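Local coordinates for hemolysin-related protein (Vibrio cholerae serotype O1, PDB 6MLT) that probably helps anchor the biofilm of the cholera bacterium as a secreted, carbohydrate-binding matrix protein that also binds calcium, at residues A[531-543]-A[550-562]. Sequence-based numbering, arbitrary orientation.
Sequences GNNNASLIMVAND and VNHGVFVYESANP
N551 lays its amide against the methyl of A541, with both OD1 and ND2 3.5 Å from A541 CB; S516 holds OD1 by its backbone N, while ND2 sits above one face of the F555 ring, offset toward its rim. At H552, ND1 gives its proton to D543 OD2 (2.8 Å); OD2 lies near the imidazole plane, but ND1 approaches from above the carboxylate plane, the two planes 57° apart. G553 opens the paired strand, trading two backbone hydrogen bonds with A541. V554 then sets CG1 beside I538 CG2 (4.1 Å), both side chains pointing the same way. F555 and M539 exchange two backbone hydrogen bonds. Strands 536-541 and 553-559 form an antiparallel hairpin, the middle of a four-stranded sheet like a beta-propeller blade, closed outside by the N-terminal strand 13-19. V556 CG2 meets I538 CG1, and its CG1, anti to the backbone N (chi1 178°), reaches S536 CB at 3.7 Å. On the other face, M539 bends at chi3 (71°), bringing CE 3.8 Å from Y557 CD1, while SD makes an oblique Met-aromatic contact with that ring; I513 touches both side chains. Beyond E558, one water accepts from S559 N and donates to A535 O and N534 OD1, which W566 N also bonds; another links N534 ND2 to E558 OE1 and S559 O.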
# COMPACT_ATOMS: atom_id res chain seq x y z
N GLY A 531 14.22 -15.84 -3.23
CA GLY A 531 13.23 -16.30 -2.29
C GLY A 531 13.79 -16.89 -1.02
O GLY A 531 13.06 -17.57 -0.29
N ASN A 532 15.07 -16.65 -0.72
CA ASN A 532 15.70 -17.15 0.49
C ASN A 532 15.93 -16.06 1.53
O ASN A 532 16.81 -16.18 2.38
CB ASN A 532 17.02 -17.85 0.15
CG ASN A 532 16.79 -19.19 -0.52
OD1 ASN A 532 15.99 -20.00 -0.06
ND2 ASN A 532 17.49 -19.43 -1.62
N ASN A 533 15.13 -14.99 1.48
CA ASN A 533 15.08 -13.99 2.53
C ASN A 533 16.34 -13.12 2.56
O ASN A 533 16.70 -12.58 3.61
CB ASN A 533 14.86 -14.64 3.91
CG ASN A 533 14.13 -13.72 4.87
OD1 ASN A 533 13.38 -12.85 4.46
ND2 ASN A 533 14.35 -13.93 6.16
N ASN A 534 17.01 -12.98 1.42
CA ASN A 534 18.15 -12.07 1.29
C ASN A 534 18.02 -11.35 -0.05
O ASN A 534 18.36 -11.92 -1.10
CB ASN A 534 19.48 -12.80 1.41
CG ASN A 534 20.66 -11.84 1.51
OD1 ASN A 534 20.51 -10.69 1.93
ND2 ASN A 534 21.83 -12.31 1.12
N ALA A 535 17.54 -10.12 -0.01
CA ALA A 535 17.07 -9.40 -1.19
C ALA A 535 18.22 -8.81 -2.01
O ALA A 535 19.39 -8.78 -1.60
CB ALA A 535 16.11 -8.28 -0.78
N SER A 536 17.86 -8.32 -3.20
CA SER A 536 18.76 -7.63 -4.11
C SER A 536 18.26 -6.20 -4.33
O SER A 536 17.05 -5.95 -4.33
CB SER A 536 18.84 -8.34 -5.46
OG SER A 536 19.21 -9.70 -5.33
N LEU A 537 19.20 -5.28 -4.50
CA LEU A 537 18.93 -3.88 -4.79
C LEU A 537 19.25 -3.61 -6.26
O LEU A 537 20.42 -3.71 -6.67
CB LEU A 537 19.76 -2.97 -3.89
CG LEU A 537 19.85 -1.50 -4.28
CD1 LEU A 537 18.48 -0.84 -4.30
CD2 LEU A 537 20.79 -0.75 -3.34
N ILE A 538 18.23 -3.25 -7.03
CA ILE A 538 18.33 -3.13 -8.49
C ILE A 538 18.17 -1.67 -8.88
O ILE A 538 17.21 -1.01 -8.47
CB ILE A 538 17.24 -3.98 -9.19
CG1 ILE A 538 17.34 -5.44 -8.76
CG2 ILE A 538 17.36 -3.85 -10.72
CD1 ILE A 538 16.01 -6.09 -8.48
N MET A 539 19.09 -1.16 -9.70
CA MET A 539 19.00 0.21 -10.17
C MET A 539 19.48 0.31 -11.62
O MET A 539 20.29 -0.50 -12.08
CB MET A 539 19.81 1.17 -9.28
CG MET A 539 21.30 0.94 -9.29
SD MET A 539 22.14 1.88 -7.99
CE MET A 539 21.60 0.98 -6.53
N VAL A 540 18.97 1.31 -12.32
CA VAL A 540 19.30 1.52 -13.72
C VAL A 540 20.17 2.77 -13.84
O VAL A 540 20.13 3.66 -12.99
CB VAL A 540 18.02 1.64 -14.58
CG1 VAL A 540 17.15 0.41 -14.38
CG2 VAL A 540 17.24 2.91 -14.23
N ALA A 541 20.97 2.81 -14.90
CA ALA A 541 21.95 3.87 -15.06
C ALA A 541 22.11 4.23 -16.53
O ALA A 541 21.88 3.41 -17.42
CB ALA A 541 23.31 3.47 -14.48
N ASN A 542 22.53 5.47 -16.75
CA ASN A 542 22.86 5.96 -18.08
C ASN A 542 23.92 7.03 -17.93
O ASN A 542 24.02 7.70 -16.89
CB ASN A 542 21.62 6.52 -18.79
CG ASN A 542 20.90 7.56 -17.96
OD1 ASN A 542 21.28 8.74 -17.97
ND2 ASN A 542 19.88 7.14 -17.22
N ASP A 543 24.72 7.20 -18.98
CA ASP A 543 25.86 8.11 -18.93
C ASP A 543 25.99 8.93 -20.21
O ASP A 543 27.09 9.40 -20.53
CB ASP A 543 27.16 7.35 -18.65
CG ASP A 543 27.43 6.25 -19.66
OD1 ASP A 543 26.73 6.18 -20.69
OD2 ASP A 543 28.37 5.45 -19.42
N VAL A 550 28.74 8.34 -15.18
CA VAL A 550 29.41 7.39 -14.30
C VAL A 550 29.32 5.99 -14.89
O VAL A 550 30.34 5.31 -15.07
CB VAL A 550 28.80 7.41 -12.89
CG1 VAL A 550 29.43 6.31 -12.01
CG2 VAL A 550 28.98 8.78 -12.25
N ASN A 551 28.10 5.54 -15.18
CA ASN A 551 27.88 4.17 -15.63
C ASN A 551 26.61 4.11 -16.45
O ASN A 551 25.86 5.09 -16.57
CB ASN A 551 27.83 3.21 -14.43
CG ASN A 551 26.72 3.55 -13.44
OD1 ASN A 551 26.34 4.70 -13.28
ND2 ASN A 551 26.20 2.53 -12.77
N HIS A 552 26.37 2.94 -17.06
CA HIS A 552 25.17 2.72 -17.85
C HIS A 552 24.78 1.25 -17.78
O HIS A 552 25.64 0.37 -17.73
CB HIS A 552 25.37 3.14 -19.32
CG HIS A 552 26.45 2.37 -20.03
ND1 HIS A 552 27.75 2.84 -20.14
CD2 HIS A 552 26.41 1.20 -20.71
CE1 HIS A 552 28.46 1.97 -20.84
NE2 HIS A 552 27.68 0.97 -21.19
N GLY A 553 23.47 1.00 -17.77
CA GLY A 553 22.92 -0.34 -17.81
C GLY A 553 22.10 -0.64 -16.57
O GLY A 553 21.28 0.19 -16.14
N VAL A 554 22.32 -1.82 -16.00
CA VAL A 554 21.58 -2.29 -14.83
C VAL A 554 22.60 -2.81 -13.83
O VAL A 554 23.47 -3.62 -14.18
CB VAL A 554 20.57 -3.40 -15.20
CG1 VAL A 554 19.82 -3.87 -13.95
CG2 VAL A 554 19.59 -2.90 -16.25
N PHE A 555 22.47 -2.36 -12.58
CA PHE A 555 23.42 -2.70 -11.53
C PHE A 555 22.64 -3.24 -10.34
O PHE A 555 21.68 -2.61 -9.88
CB PHE A 555 24.27 -1.48 -11.16
CG PHE A 555 25.19 -1.07 -12.26
CD1 PHE A 555 24.70 -0.42 -13.39
CD2 PHE A 555 26.54 -1.38 -12.22
CE1 PHE A 555 25.55 -0.08 -14.43
CE2 PHE A 555 27.38 -1.04 -13.26
CZ PHE A 555 26.88 -0.39 -14.36
N VAL A 556 23.03 -4.42 -9.88
CA VAL A 556 22.33 -5.13 -8.82
C VAL A 556 23.31 -5.35 -7.68
O VAL A 556 24.41 -5.87 -7.89
CB VAL A 556 21.76 -6.47 -9.33
CG1 VAL A 556 21.06 -7.23 -8.20
CG2 VAL A 556 20.79 -6.21 -10.48
N TYR A 557 22.89 -4.97 -6.47
CA TYR A 557 23.72 -5.04 -5.28
C TYR A 557 23.07 -5.95 -4.25
O TYR A 557 21.87 -6.24 -4.31
CB TYR A 557 23.92 -3.64 -4.69
CG TYR A 557 24.65 -2.70 -5.63
CD1 TYR A 557 23.96 -2.00 -6.62
CD2 TYR A 557 26.02 -2.55 -5.55
CE1 TYR A 557 24.64 -1.16 -7.49
CE2 TYR A 557 26.70 -1.72 -6.41
CZ TYR A 557 26.01 -1.02 -7.37
OH TYR A 557 26.70 -0.19 -8.23
N GLU A 558 23.88 -6.38 -3.30
CA GLU A 558 23.43 -7.19 -2.18
C GLU A 558 24.15 -6.72 -0.92
O GLU A 558 25.14 -5.99 -0.98
CB GLU A 558 23.68 -8.68 -2.44
CG GLU A 558 25.14 -9.02 -2.70
CD GLU A 558 25.35 -10.50 -2.93
OE1 GLU A 558 24.91 -11.29 -2.08
OE2 GLU A 558 25.95 -10.86 -3.96
N SER A 559 23.63 -7.15 0.22
CA SER A 559 24.27 -6.83 1.49
C SER A 559 25.69 -7.38 1.52
O SER A 559 25.93 -8.54 1.19
CB SER A 559 23.47 -7.41 2.65
OG SER A 559 24.13 -7.15 3.88
N ALA A 560 26.64 -6.53 1.92
CA ALA A 560 28.03 -6.96 1.99
C ALA A 560 28.33 -7.79 3.23
O ALA A 560 29.34 -8.50 3.26
CB ALA A 560 28.97 -5.75 1.95
N ASN A 561 27.48 -7.70 4.26
CA ASN A 561 27.70 -8.42 5.50
C ASN A 561 26.84 -9.67 5.52
O ASN A 561 25.60 -9.55 5.53
CB ASN A 561 27.36 -7.53 6.69
CG ASN A 561 27.73 -8.16 8.02
OD1 ASN A 561 27.79 -9.39 8.15
ND2 ASN A 561 27.97 -7.32 9.02
N PRO A 562 27.42 -10.88 5.51
CA PRO A 562 26.58 -12.09 5.44
C PRO A 562 25.70 -12.30 6.66
O PRO A 562 24.74 -13.07 6.59
CB PRO A 562 27.60 -13.22 5.28
CG PRO A 562 28.84 -12.68 5.90
CD PRO A 562 28.85 -11.21 5.60
O HOH W 1 21.40 -8.88 0.14
O HOH W 2 24.43 -10.80 0.79